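Local coordinates for protein probable ss-1,3-N-acetylglucosaminyltransferase (Staphylococcus aureus subsp. aureus N315, PDB 6H21) that is a probable glycosyltransferase with a GT-A-type domain and a helical TarS-like linker domain, and holds manganese and uridine-diphosphate-N-acetylglucosamine in the crystal, at residues G137-E142 against V174-K179; L120-N125 against Y219-V224; A288-K291 against D296-E299; Q243-I248 against I298-N303. All blocks are in the same frame, centred on the assembly; numbering follows the deposited sequence.

How the interactions relate
Interactions 1 and 2 belong to the GT-A part of the chain, with centres about 7 Å apart. They touch directly: strands 134-142 and 222-225 are parallel neighbours in the same mixed sheet, and L175 packs against the hydroxyl of Y222. Along the chain, both segments of interaction 1 fall between those of interaction 2. Interactions 4 and 3 follow in the TarS linker range, their centres about 12 Å apart, and share helix 294-308 with residues I298 and E299. About 29 Å separates the centres of interactions 1 and 4. The first pair thus lies on the sheet near the ligand pocket, and the second pair ties a loop and a neighbouring helix to helix 294-308.

Interaction 1. Residues G137-E142 against V174-K179; sequences GKYGVE and VLKMFK
Beside the uridine-diphosphate-N-acetylglucosamine pocket of the GT-A fold, Y139 spans from strand 134-142 to the L175-K176 turn that leads into strand 177-179. Its hydroxyl sits at the centre of a short polar chain. Y139 OH donates to L175 O at 2.7 Å, reaching that oxygen from above the carbonyl plane (53° out of it), and accepts a bond from K176 NZ at 2.9 Å. Both partners lie at the edge of the phenol ring, near its plane, and the two bonds fix the position of the buried hydroxyl. The lysine chain runs extended until its last torsion bends (chi4 61°), which swings the ammonium group over to Y139. There it also donates to S173 O and A171 O, so its buried charge is met by several oxygens.

L175 is the centre of an inverse gamma turn, with a weak K176 N to V174 O bond. Its carbonyl accepts a second hydrogen bond from a water, 2.8 Å from L175 O, that also donates to G137 O. That G137 oxygen lies 3.8 Å above the centre of the Y139 ring. Apolar contact is slight: L175 CB comes 4.0 Å from Y139 CE1. The leucine side chain meanwhile touches the bound ligand, so the tyrosine probably helps to hold a wall of the pocket in place.

Past the turn, strand 177-179 lies antiparallel between strands 105-108 and 134-142. On the helical side V174 packs against helix 198-207, where F178 meets F202 and F206 edge-to-face.

Interaction 2. Residues L120-N125 against Y219-V224; sequences LEDLYN and YEYYIV
D122 and L123, adjacent on helix 119-129, grip Y221 by different means. D122 comes first. Its side chain leans back beside its own backbone N (chi1 -77°), and OD2 accepts a hydrogen bond from Y221 OH at 2.7 Å through its anti lone pair, the one away from OD1. The carboxylate oxygen meets the ring at its edge, with the two planes 75° apart, and the aliphatic part of the aspartate also packs here, D122 CB lying 3.7 Å from Y221 CE1. The other oxygen, OD1, forms a salt bridge to R118, which would steady the carboxylate and probably keep it ionised. Y219 brushes the same group, its CE1 4.0 Å from D122 OD2.

L123 follows, and works on the ring face. Its CD1 stands 3.7 Å from the centroid of the Y221 ring and 13° off the normal, a well-centred CH-pi contact. Against the opposite face of the same ring, nearer its rim, rests Y219 CB, 4.0 Å above the plane, so Y221 is sandwiched between aliphatic groups while its hydroxyl is tied at the edge.

Helix 119-129 thus packs against the lead-in to strand 222-225, with L123 also touching I135 of strand 134-142 and L120 reaching strands 22-28 and 114-115. Strand 222-225 itself pairs in parallel with 134-142 and antiparallel with 114-115.

Interaction 3. Residues A288-K291 against D296-E299; sequences ANSK and DKIE
K297, near the start of helix 294-308 in the TarS linker domain, reaches with its side chain to the loop A288-K291 that comes just before the helix. Beyond CG the chain is fully extended, with chi2 at 180°, and this carries the ammonium group between two backbone carbonyls. K297 NZ donates to A288 O at 2.8 Å and to S290 O at 2.9 Å. The two approaches differ: the first comes from above the A288 carbonyl plane, 48° out of it, and the second is tilted by 26° from the plane of the S290 carbonyl. With both carbonyls turned toward one cation, the two bonds tie the loop to the helix that follows it.

S290 OG comes nearest to the lysine's CE methylene; this hydroxyl is engaged within the loop by F287 O and M292 N. Around the far side, A288 packs on V338 and M339 of helix 335-344, and N289 bonds to M339 O and to N324 of the second subunit. Close to the ammonium, the methylene K297 CE lies 3.2 Å from A288 O and 3.8 Å from S290 OG.

Interaction 4. Residues Q243-I248 against I298-N303; sequences QYFATI and IEWLNN
F245 drives one edge of its ring into the face of W300, a T-shaped pair whose planes stand 66° apart and whose centroids, taken on the six-membered ring of the indole, are 5.0 Å apart. F245 CE2 makes the touch, 3.6 Å from W300 CE2. The tryptophan chi1 sets its CG opposite the backbone N, and this swings the indole across to helix 242-256. Y244 meets the same indole differently: the planes are nearly parallel at 13° but slid apart, so the rings barely overlap and Y244 CD2 comes 3.7 Å from W300 CH2. Y244 CD2 also lies over the centre of the F245 ring, completing a compact aromatic cluster. Next to CE2 on the same side of the ring, F245 CD2 rests 3.6 Å from N303 CB, while the N303 amide turns to T240 O.

The helical segments run nearly side by side, their axes 10.3 Å apart at closest and crossing at -16°. No hydrogen bond joins these two segments, but F245 O bonds to T307 OG1 further along helix 294-308. F304 stacks on F245 and F287 meets W300. Y244 and I248 pack on helix 264-281, and L301 faces helix 335-344, within the linker bundle.

Interaction 1. Residues G137-E142 against V174-K179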
loop_
_atom_site.group_PDB
_atom_site.type_symbol
_atom_site.label_atom_id
_atom_site.label_comp_id
_atom_site.label_asym_id
_atom_site.label_seq_id
_atom_site.Cartn_x
_atom_site.Cartn_y
_atom_site.Cartn_z
ATOM N N GLY C 137 -1.761 -28.470 32.212
ATOM C CA GLY C 137 -2.194 -29.758 31.673
ATOM C C GLY C 137 -2.753 -29.597 30.270
ATOM O O GLY C 137 -3.501 -28.670 30.005
ATOM N N LYS C 138 -2.420 -30.538 29.386
ATOM C CA LYS C 138 -2.953 -30.580 28.036
ATOM C C LYS C 138 -4.481 -30.497 28.059
ATOM O O LYS C 138 -5.127 -31.189 28.843
ATOM C CB LYS C 138 -2.530 -31.887 27.369
ATOM C CG LYS C 138 -3.018 -32.084 25.944
ATOM C CD LYS C 138 -2.327 -33.243 25.260
ATOM C CE LYS C 138 -2.995 -33.601 23.954
ATOM N NZ LYS C 138 -2.354 -34.779 23.330
ATOM N N TYR C 139 -5.036 -29.683 27.158
ATOM C CA TYR C 139 -6.476 -29.493 27.009
ATOM C C TYR C 139 -7.019 -30.545 26.041
ATOM O O TYR C 139 -6.359 -30.906 25.059
ATOM C CB TYR C 139 -6.790 -28.074 26.527
ATOM C CG TYR C 139 -6.317 -27.017 27.490
ATOM C CD1 TYR C 139 -6.936 -26.865 28.721
ATOM C CD2 TYR C 139 -5.235 -26.205 27.206
ATOM C CE1 TYR C 139 -6.480 -25.945 29.654
ATOM C CE2 TYR C 139 -4.775 -25.273 28.122
ATOM C CZ TYR C 139 -5.393 -25.147 29.355
ATOM O OH TYR C 139 -4.962 -24.231 30.271
ATOM N N GLY C 140 -8.206 -31.062 26.366
ATOM C CA GLY C 140 -9.061 -31.719 25.408
ATOM C C GLY C 140 -10.236 -30.833 25.039
ATOM O O GLY C 140 -10.380 -29.732 25.569
ATOM N N VAL C 141 -11.094 -31.349 24.156
ATOM C CA VAL C 141 -12.278 -30.637 23.717
ATOM C C VAL C 141 -13.481 -31.592 23.611
ATOM O O VAL C 141 -13.354 -32.773 23.256
ATOM C CB VAL C 141 -12.004 -29.903 22.391
ATOM C CG1 VAL C 141 -12.096 -30.845 21.192
ATOM C CG2 VAL C 141 -12.949 -28.725 22.227
ATOM N N GLU C 142 -14.656 -31.057 23.952
ATOM C CA GLU C 142 -15.949 -31.689 23.716
ATOM C C GLU C 142 -16.778 -30.753 22.827
ATOM O O GLU C 142 -17.044 -29.584 23.196
ATOM C CB GLU C 142 -16.689 -31.956 25.027
ATOM C CG GLU C 142 -17.869 -32.898 24.859
ATOM C CD GLU C 142 -18.947 -32.783 25.921
ATOM O OE1 GLU C 142 -19.579 -31.717 25.988
ATOM O OE2 GLU C 142 -19.140 -33.748 26.690
ATOM N N VAL C 174 -6.652 -19.145 32.388
ATOM C CA VAL C 174 -6.305 -19.441 33.762
ATOM C C VAL C 174 -6.692 -20.882 34.131
ATOM O O VAL C 174 -6.672 -21.228 35.333
ATOM C CB VAL C 174 -6.956 -18.428 34.717
ATOM C CG1 VAL C 174 -6.498 -17.017 34.386
ATOM C CG2 VAL C 174 -8.470 -18.542 34.704
ATOM N N LEU C 175 -6.987 -21.729 33.128
ATOM C CA LEU C 175 -7.442 -23.101 33.393
ATOM C C LEU C 175 -6.225 -24.031 33.569
ATOM O O LEU C 175 -5.917 -24.901 32.745
ATOM C CB LEU C 175 -8.390 -23.528 32.273
ATOM C CG LEU C 175 -9.503 -22.521 31.985
ATOM C CD1 LEU C 175 -10.337 -22.964 30.804
ATOM C CD2 LEU C 175 -10.388 -22.294 33.214
ATOM N N LYS C 176 -5.558 -23.818 34.705
ATOM C CA LYS C 176 -4.199 -24.254 34.986
ATOM C C LYS C 176 -4.018 -24.338 36.506
ATOM O O LYS C 176 -4.858 -23.843 37.263
ATOM C CB LYS C 176 -3.203 -23.233 34.421
ATOM C CG LYS C 176 -3.199 -23.085 32.902
ATOM C CD LYS C 176 -2.326 -21.957 32.417
ATOM C CE LYS C 176 -2.130 -21.947 30.915
ATOM N NZ LYS C 176 -3.403 -21.795 30.163
ATOM N N MET C 177 -2.895 -24.905 36.946
ATOM C CA MET C 177 -2.593 -25.019 38.379
ATOM C C MET C 177 -1.514 -23.986 38.749
ATOM O O MET C 177 -0.412 -24.036 38.265
ATOM C CB MET C 177 -2.144 -26.446 38.720
ATOM C CG MET C 177 -1.882 -26.666 40.194
ATOM S SD MET C 177 -1.599 -28.403 40.622
ATOM C CE MET C 177 -3.211 -29.101 40.267
ATOM N N PHE C 178 -1.879 -23.045 39.628
ATOM C CA PHE C 178 -1.071 -21.903 40.039
ATOM C C PHE C 178 -0.672 -22.019 41.522
ATOM O O PHE C 178 -1.506 -22.239 42.347
ATOM C CB PHE C 178 -1.882 -20.610 39.918
ATOM C CG PHE C 178 -2.272 -20.157 38.534
ATOM C CD1 PHE C 178 -3.436 -20.611 37.931
ATOM C CD2 PHE C 178 -1.519 -19.208 37.867
ATOM C CE1 PHE C 178 -3.816 -20.153 36.682
ATOM C CE2 PHE C 178 -1.901 -18.756 36.613
ATOM C CZ PHE C 178 -3.049 -19.227 36.025
ATOM N N LYS C 179 0.602 -21.778 41.841
ATOM C CA LYS C 179 1.083 -21.765 43.228
ATOM C C LYS C 179 0.514 -20.535 43.947
ATOM O O LYS C 179 0.678 -19.408 43.507
ATOM C CB LYS C 179 2.614 -21.777 43.275
ATOM C CG LYS C 179 3.195 -21.813 44.684
ATOM C CD LYS C 179 4.688 -22.033 44.716
ATOM C CE LYS C 179 5.043 -23.500 44.832
ATOM N NZ LYS C 179 6.507 -23.708 44.852
HETATM O O HOH W 1 -4.311 -27.141 32.267
#

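Interaction 2. Residues L120-N125 against Y219-V224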
loop_
_atom_site.group_PDB
_atom_site.type_symbol
_atom_site.label_atom_id
_atom_site.label_comp_id
_atom_site.label_asym_id
_atom_site.label_seq_id
_atom_site.Cartn_x
_atom_site.Cartn_y
_atom_site.Cartn_z
ATOM N N LEU C 120 -5.782 -33.568 39.160
ATOM C CA LEU C 120 -5.221 -32.871 40.319
ATOM C C LEU C 120 -3.949 -33.587 40.793
ATOM O O LEU C 120 -2.959 -32.934 41.087
ATOM C CB LEU C 120 -6.259 -32.775 41.441
ATOM C CG LEU C 120 -7.498 -31.917 41.170
ATOM C CD1 LEU C 120 -8.239 -31.644 42.470
ATOM C CD2 LEU C 120 -7.141 -30.604 40.481
ATOM N N GLU C 121 -3.986 -34.925 40.837
ATOM C CA GLU C 121 -2.875 -35.743 41.372
ATOM C C GLU C 121 -1.631 -35.586 40.485
ATOM O O GLU C 121 -0.561 -35.270 40.989
ATOM C CB GLU C 121 -3.300 -37.210 41.513
ATOM C CG GLU C 121 -2.206 -38.129 42.059
ATOM C CD GLU C 121 -1.964 -38.134 43.567
ATOM O OE1 GLU C 121 -2.526 -37.259 44.291
ATOM O OE2 GLU C 121 -1.222 -39.036 44.037
ATOM N N ASP C 122 -1.785 -35.780 39.174
ATOM C CA ASP C 122 -0.657 -35.759 38.241
ATOM C C ASP C 122 -0.048 -34.357 38.128
ATOM O O ASP C 122 1.172 -34.233 38.128
ATOM C CB ASP C 122 -1.069 -36.219 36.850
ATOM C CG ASP C 122 -1.216 -37.722 36.735
ATOM O OD1 ASP C 122 -1.259 -38.408 37.809
ATOM O OD2 ASP C 122 -1.280 -38.192 35.570
ATOM N N LEU C 123 -0.891 -33.323 38.017
ATOM C CA LEU C 123 -0.390 -31.949 37.878
ATOM C C LEU C 123 0.300 -31.516 39.179
ATOM O O LEU C 123 1.379 -30.944 39.130
ATOM C CB LEU C 123 -1.530 -30.995 37.507
ATOM C CG LEU C 123 -1.736 -30.773 36.008
ATOM C CD1 LEU C 123 -1.734 -32.076 35.238
ATOM C CD2 LEU C 123 -3.023 -30.002 35.743
ATOM N N TYR C 124 -0.332 -31.793 40.323
ATOM C CA TYR C 124 0.250 -31.450 41.619
ATOM C C TYR C 124 1.592 -32.169 41.811
ATOM O O TYR C 124 2.558 -31.547 42.225
ATOM C CB TYR C 124 -0.658 -31.792 42.806
ATOM C CG TYR C 124 0.020 -31.551 44.136
ATOM C CD1 TYR C 124 0.023 -30.298 44.726
ATOM C CD2 TYR C 124 0.716 -32.564 44.781
ATOM C CE1 TYR C 124 0.682 -30.058 45.924
ATOM C CE2 TYR C 124 1.375 -32.344 45.983
ATOM C CZ TYR C 124 1.364 -31.084 46.556
ATOM O OH TYR C 124 2.013 -30.846 47.742
ATOM N N ASN C 125 1.627 -33.484 41.564
ATOM C CA ASN C 125 2.867 -34.285 41.764
ATOM C C ASN C 125 3.998 -33.717 40.889
ATOM O O ASN C 125 5.126 -33.546 41.358
ATOM C CB ASN C 125 2.650 -35.780 41.496
ATOM C CG ASN C 125 1.872 -36.489 42.587
ATOM O OD1 ASN C 125 1.832 -36.044 43.733
ATOM N ND2 ASN C 125 1.243 -37.597 42.238
ATOM N N TYR C 219 -2.167 -37.124 29.583
ATOM C CA TYR C 219 -3.601 -37.248 29.275
ATOM C C TYR C 219 -4.142 -35.882 28.850
ATOM O O TYR C 219 -3.465 -34.857 29.004
ATOM C CB TYR C 219 -4.375 -37.762 30.492
ATOM C CG TYR C 219 -3.888 -39.091 31.011
ATOM C CD1 TYR C 219 -2.823 -39.152 31.892
ATOM C CD2 TYR C 219 -4.459 -40.285 30.598
ATOM C CE1 TYR C 219 -2.341 -40.361 32.360
ATOM C CE2 TYR C 219 -3.985 -41.508 31.052
ATOM C CZ TYR C 219 -2.918 -41.541 31.931
ATOM O OH TYR C 219 -2.419 -42.711 32.410
ATOM N N GLU C 220 -5.362 -35.872 28.309
ATOM C CA GLU C 220 -6.098 -34.623 28.162
ATOM C C GLU C 220 -6.756 -34.325 29.518
ATOM O O GLU C 220 -7.839 -34.832 29.820
ATOM C CB GLU C 220 -7.104 -34.717 27.012
ATOM C CG GLU C 220 -6.457 -34.884 25.639
ATOM C CD GLU C 220 -7.441 -34.873 24.476
ATOM O OE1 GLU C 220 -8.653 -35.018 24.710
ATOM O OE2 GLU C 220 -6.993 -34.716 23.336
ATOM N N TYR C 221 -6.068 -33.526 30.337
ATOM C CA TYR C 221 -6.378 -33.382 31.752
ATOM C C TYR C 221 -7.568 -32.442 31.980
ATOM O O TYR C 221 -8.269 -32.583 32.974
ATOM C CB TYR C 221 -5.170 -32.835 32.513
ATOM C CG TYR C 221 -4.055 -33.824 32.730
ATOM C CD1 TYR C 221 -4.226 -34.904 33.582
ATOM C CD2 TYR C 221 -2.826 -33.671 32.104
ATOM C CE1 TYR C 221 -3.200 -35.805 33.815
ATOM C CE2 TYR C 221 -1.792 -34.569 32.320
ATOM C CZ TYR C 221 -1.981 -35.637 33.178
ATOM O OH TYR C 221 -0.980 -36.531 33.404
ATOM N N TYR C 222 -7.746 -31.458 31.092
ATOM C CA TYR C 222 -8.826 -30.471 31.191
ATOM C C TYR C 222 -9.598 -30.450 29.870
ATOM O O TYR C 222 -9.016 -30.153 28.837
ATOM C CB TYR C 222 -8.263 -29.086 31.516
ATOM C CG TYR C 222 -9.313 -28.054 31.834
ATOM C CD1 TYR C 222 -10.158 -27.558 30.850
ATOM C CD2 TYR C 222 -9.461 -27.562 33.115
ATOM C CE1 TYR C 222 -11.140 -26.632 31.150
ATOM C CE2 TYR C 222 -10.427 -26.622 33.427
ATOM C CZ TYR C 222 -11.265 -26.148 32.437
ATOM O OH TYR C 222 -12.222 -25.232 32.750
ATOM N N ILE C 223 -10.896 -30.774 29.926
ATOM C CA ILE C 223 -11.726 -30.888 28.734
ATOM C C ILE C 223 -12.588 -29.629 28.617
ATOM O O ILE C 223 -13.437 -29.382 29.469
ATOM C CB ILE C 223 -12.573 -32.178 28.774
ATOM C CG1 ILE C 223 -11.692 -33.420 28.934
ATOM C CG2 ILE C 223 -13.459 -32.279 27.548
ATOM C CD1 ILE C 223 -12.356 -34.552 29.685
ATOM N N VAL C 224 -12.329 -28.841 27.563
ATOM C CA VAL C 224 -13.054 -27.636 27.271
ATOM C C VAL C 224 -14.329 -28.044 26.525
ATOM O O VAL C 224 -14.251 -28.642 25.479
ATOM C CB VAL C 224 -12.199 -26.648 26.452
ATOM C CG1 VAL C 224 -13.015 -25.438 26.003
ATOM C CG2 VAL C 224 -10.952 -26.194 27.214
#

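Interaction 3. Residues A288-K291 against D296-E299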
loop_
_atom_site.group_PDB
_atom_site.type_symbol
_atom_site.label_atom_id
_atom_site.label_comp_id
_atom_site.label_asym_id
_atom_site.label_seq_id
_atom_site.Cartn_x
_atom_site.Cartn_y
_atom_site.Cartn_z
ATOM N N ALA C 288 -10.310 -3.893 9.809
ATOM C CA ALA C 288 -10.096 -2.750 8.863
ATOM C C ALA C 288 -10.899 -2.930 7.563
ATOM O O ALA C 288 -11.467 -1.957 7.086
ATOM C CB ALA C 288 -8.617 -2.514 8.603
ATOM N N ASN C 289 -10.976 -4.154 7.022
ATOM C CA ASN C 289 -11.708 -4.419 5.793
ATOM C C ASN C 289 -13.080 -5.064 6.076
ATOM O O ASN C 289 -13.686 -5.618 5.177
ATOM C CB ASN C 289 -10.892 -5.309 4.855
ATOM C CG ASN C 289 -9.666 -4.620 4.302
ATOM O OD1 ASN C 289 -9.772 -3.721 3.471
ATOM N ND2 ASN C 289 -8.501 -5.049 4.730
ATOM N N SER C 290 -13.541 -5.009 7.336
ATOM C CA SER C 290 -14.770 -5.636 7.781
ATOM C C SER C 290 -15.966 -4.767 7.391
ATOM O O SER C 290 -15.813 -3.674 6.857
ATOM C CB SER C 290 -14.747 -5.873 9.286
ATOM O OG SER C 290 -14.985 -4.664 10.011
ATOM N N LYS C 291 -17.163 -5.249 7.737
ATOM C CA LYS C 291 -18.402 -4.524 7.531
ATOM C C LYS C 291 -18.683 -3.526 8.674
ATOM O O LYS C 291 -19.732 -2.896 8.672
ATOM C CB LYS C 291 -19.535 -5.535 7.356
ATOM C CG LYS C 291 -19.537 -6.239 6.007
ATOM C CD LYS C 291 -20.607 -7.307 5.909
ATOM C CE LYS C 291 -21.135 -7.499 4.504
ATOM N NZ LYS C 291 -20.024 -7.774 3.565
ATOM N N ASP C 296 -16.920 3.486 13.595
ATOM C CA ASP C 296 -16.529 2.499 14.597
ATOM C C ASP C 296 -15.102 2.001 14.352
ATOM O O ASP C 296 -14.378 1.724 15.311
ATOM C CB ASP C 296 -17.513 1.338 14.644
ATOM C CG ASP C 296 -18.877 1.775 15.134
ATOM O OD1 ASP C 296 -18.934 2.752 15.918
ATOM O OD2 ASP C 296 -19.870 1.163 14.710
ATOM N N LYS C 297 -14.711 1.865 13.076
ATOM C CA LYS C 297 -13.338 1.481 12.729
ATOM C C LYS C 297 -12.359 2.538 13.254
ATOM O O LYS C 297 -11.309 2.206 13.789
ATOM C CB LYS C 297 -13.157 1.341 11.216
ATOM C CG LYS C 297 -13.932 0.207 10.578
ATOM C CD LYS C 297 -13.732 0.111 9.073
ATOM C CE LYS C 297 -14.177 -1.236 8.553
ATOM N NZ LYS C 297 -14.210 -1.275 7.079
ATOM N N ILE C 298 -12.708 3.811 13.051
ATOM C CA ILE C 298 -11.843 4.901 13.425
ATOM C C ILE C 298 -11.643 4.862 14.952
ATOM O O ILE C 298 -10.501 4.938 15.432
ATOM C CB ILE C 298 -12.363 6.264 12.913
ATOM C CG1 ILE C 298 -12.251 6.397 11.389
ATOM C CG2 ILE C 298 -11.637 7.412 13.585
ATOM C CD1 ILE C 298 -10.826 6.525 10.868
ATOM N N GLU C 299 -12.741 4.703 15.703
ATOM C CA GLU C 299 -12.671 4.695 17.170
ATOM C C GLU C 299 -11.866 3.472 17.635
ATOM O O GLU C 299 -11.002 3.600 18.503
ATOM C CB GLU C 299 -14.075 4.769 17.784
ATOM C CG GLU C 299 -14.097 5.181 19.256
#

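Interaction 4. Residues Q243-I248 against I298-N303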
loop_
_atom_site.group_PDB
_atom_site.type_symbol
_atom_site.label_atom_id
_atom_site.label_comp_id
_atom_site.label_asym_id
_atom_site.label_seq_id
_atom_site.Cartn_x
_atom_site.Cartn_y
_atom_site.Cartn_z
ATOM N N GLN C 243 -12.405 -0.548 26.953
ATOM C CA GLN C 243 -12.094 -1.430 28.074
ATOM C C GLN C 243 -11.066 -2.478 27.633
ATOM O O GLN C 243 -10.136 -2.760 28.350
ATOM C CB GLN C 243 -13.349 -2.119 28.626
ATOM C CG GLN C 243 -14.412 -1.167 29.161
ATOM C CD GLN C 243 -15.775 -1.820 29.246
ATOM N N TYR C 244 -11.262 -3.043 26.442
ATOM C CA TYR C 244 -10.376 -4.070 25.904
ATOM C C TYR C 244 -8.933 -3.549 25.814
ATOM O O TYR C 244 -7.996 -4.207 26.301
ATOM C CB TYR C 244 -10.873 -4.543 24.539
ATOM C CG TYR C 244 -9.916 -5.448 23.806
ATOM C CD1 TYR C 244 -9.558 -6.688 24.316
ATOM C CD2 TYR C 244 -9.374 -5.071 22.588
ATOM C CE1 TYR C 244 -8.680 -7.523 23.643
ATOM C CE2 TYR C 244 -8.500 -5.896 21.894
ATOM C CZ TYR C 244 -8.167 -7.134 22.412
ATOM O OH TYR C 244 -7.319 -7.950 21.719
ATOM N N PHE C 245 -8.747 -2.362 25.234
ATOM C CA PHE C 245 -7.378 -1.867 25.012
ATOM C C PHE C 245 -6.757 -1.342 26.316
ATOM O O PHE C 245 -5.540 -1.335 26.428
ATOM C CB PHE C 245 -7.310 -0.874 23.851
ATOM C CG PHE C 245 -7.366 -1.558 22.505
ATOM C CD1 PHE C 245 -6.365 -2.445 22.127
ATOM C CD2 PHE C 245 -8.435 -1.367 21.645
ATOM C CE1 PHE C 245 -6.414 -3.107 20.910
ATOM C CE2 PHE C 245 -8.476 -2.022 20.425
ATOM C CZ PHE C 245 -7.477 -2.899 20.067
ATOM N N ALA C 246 -7.575 -0.968 27.308
ATOM C CA ALA C 246 -7.055 -0.681 28.673
ATOM C C ALA C 246 -6.490 -1.962 29.310
ATOM O O ALA C 246 -5.519 -1.907 30.054
ATOM C CB ALA C 246 -8.129 -0.067 29.542
ATOM N N THR C 247 -7.093 -3.118 29.018
ATOM C CA THR C 247 -6.619 -4.392 29.529
ATOM C C THR C 247 -5.290 -4.762 28.856
ATOM O O THR C 247 -4.339 -5.165 29.534
ATOM C CB THR C 247 -7.681 -5.484 29.385
ATOM O OG1 THR C 247 -8.800 -5.056 30.167
ATOM C CG2 THR C 247 -7.218 -6.825 29.896
ATOM N N ILE C 248 -5.224 -4.581 27.535
ATOM C CA ILE C 248 -3.997 -4.858 26.778
ATOM C C ILE C 248 -2.865 -3.971 27.318
ATOM O O ILE C 248 -1.742 -4.434 27.498
ATOM C CB ILE C 248 -4.206 -4.666 25.261
ATOM C CG1 ILE C 248 -5.334 -5.537 24.699
ATOM C CG2 ILE C 248 -2.903 -4.880 24.506
ATOM C CD1 ILE C 248 -5.155 -7.006 24.932
ATOM N N ILE C 298 -12.708 3.811 13.051
ATOM C CA ILE C 298 -11.843 4.901 13.425
ATOM C C ILE C 298 -11.643 4.862 14.952
ATOM O O ILE C 298 -10.501 4.938 15.432
ATOM C CB ILE C 298 -12.363 6.264 12.913
ATOM C CG1 ILE C 298 -12.251 6.397 11.389
ATOM C CG2 ILE C 298 -11.637 7.412 13.585
ATOM C CD1 ILE C 298 -10.826 6.525 10.868
ATOM N N GLU C 299 -12.741 4.703 15.703
ATOM C CA GLU C 299 -12.671 4.695 17.170
ATOM C C GLU C 299 -11.866 3.472 17.635
ATOM O O GLU C 299 -11.002 3.600 18.503
ATOM C CB GLU C 299 -14.075 4.769 17.784
ATOM C CG GLU C 299 -14.097 5.181 19.256
ATOM N N TRP C 300 -12.156 2.295 17.077
ATOM C CA TRP C 300 -11.416 1.062 17.389
ATOM C C TRP C 300 -9.899 1.261 17.183
ATOM O O TRP C 300 -9.080 0.976 18.082
ATOM C CB TRP C 300 -11.942 -0.121 16.564
ATOM C CG TRP C 300 -11.269 -1.412 16.909
ATOM C CD1 TRP C 300 -10.177 -1.955 16.303
ATOM C CD2 TRP C 300 -11.616 -2.311 17.977
ATOM N NE1 TRP C 300 -9.836 -3.135 16.900
ATOM C CE2 TRP C 300 -10.698 -3.382 17.928
ATOM C CE3 TRP C 300 -12.603 -2.309 18.973
ATOM C CZ2 TRP C 300 -10.741 -4.448 18.827
ATOM C CZ3 TRP C 300 -12.635 -3.361 19.867
ATOM C CH2 TRP C 300 -11.722 -4.418 19.785
ATOM N N LEU C 301 -9.523 1.761 16.000
ATOM C CA LEU C 301 -8.127 1.924 15.660
ATOM C C LEU C 301 -7.504 3.007 16.541
ATOM O O LEU C 301 -6.379 2.880 16.888
ATOM C CB LEU C 301 -7.973 2.294 14.185
ATOM C CG LEU C 301 -6.547 2.605 13.727
ATOM C CD1 LEU C 301 -5.619 1.409 13.921
ATOM C CD2 LEU C 301 -6.558 3.031 12.264
ATOM N N ASN C 302 -8.237 4.085 16.826
ATOM C CA ASN C 302 -7.732 5.105 17.741
ATOM C C ASN C 302 -7.320 4.497 19.104
ATOM O O ASN C 302 -6.266 4.833 19.621
ATOM C CB ASN C 302 -8.734 6.232 17.958
ATOM C CG ASN C 302 -8.087 7.404 18.659
ATOM O OD1 ASN C 302 -7.187 8.041 18.102
ATOM N ND2 ASN C 302 -8.507 7.670 19.884
ATOM N N ASN C 303 -8.141 3.608 19.668
ATOM C CA ASN C 303 -7.840 2.961 20.949
ATOM C C ASN C 303 -6.638 2.025 20.799
ATOM O O ASN C 303 -5.782 1.985 21.675
ATOM C CB ASN C 303 -9.039 2.184 21.493
ATOM C CG ASN C 303 -10.102 3.097 22.062
ATOM O OD1 ASN C 303 -9.773 4.065 22.740
ATOM N ND2 ASN C 303 -11.366 2.812 21.792
#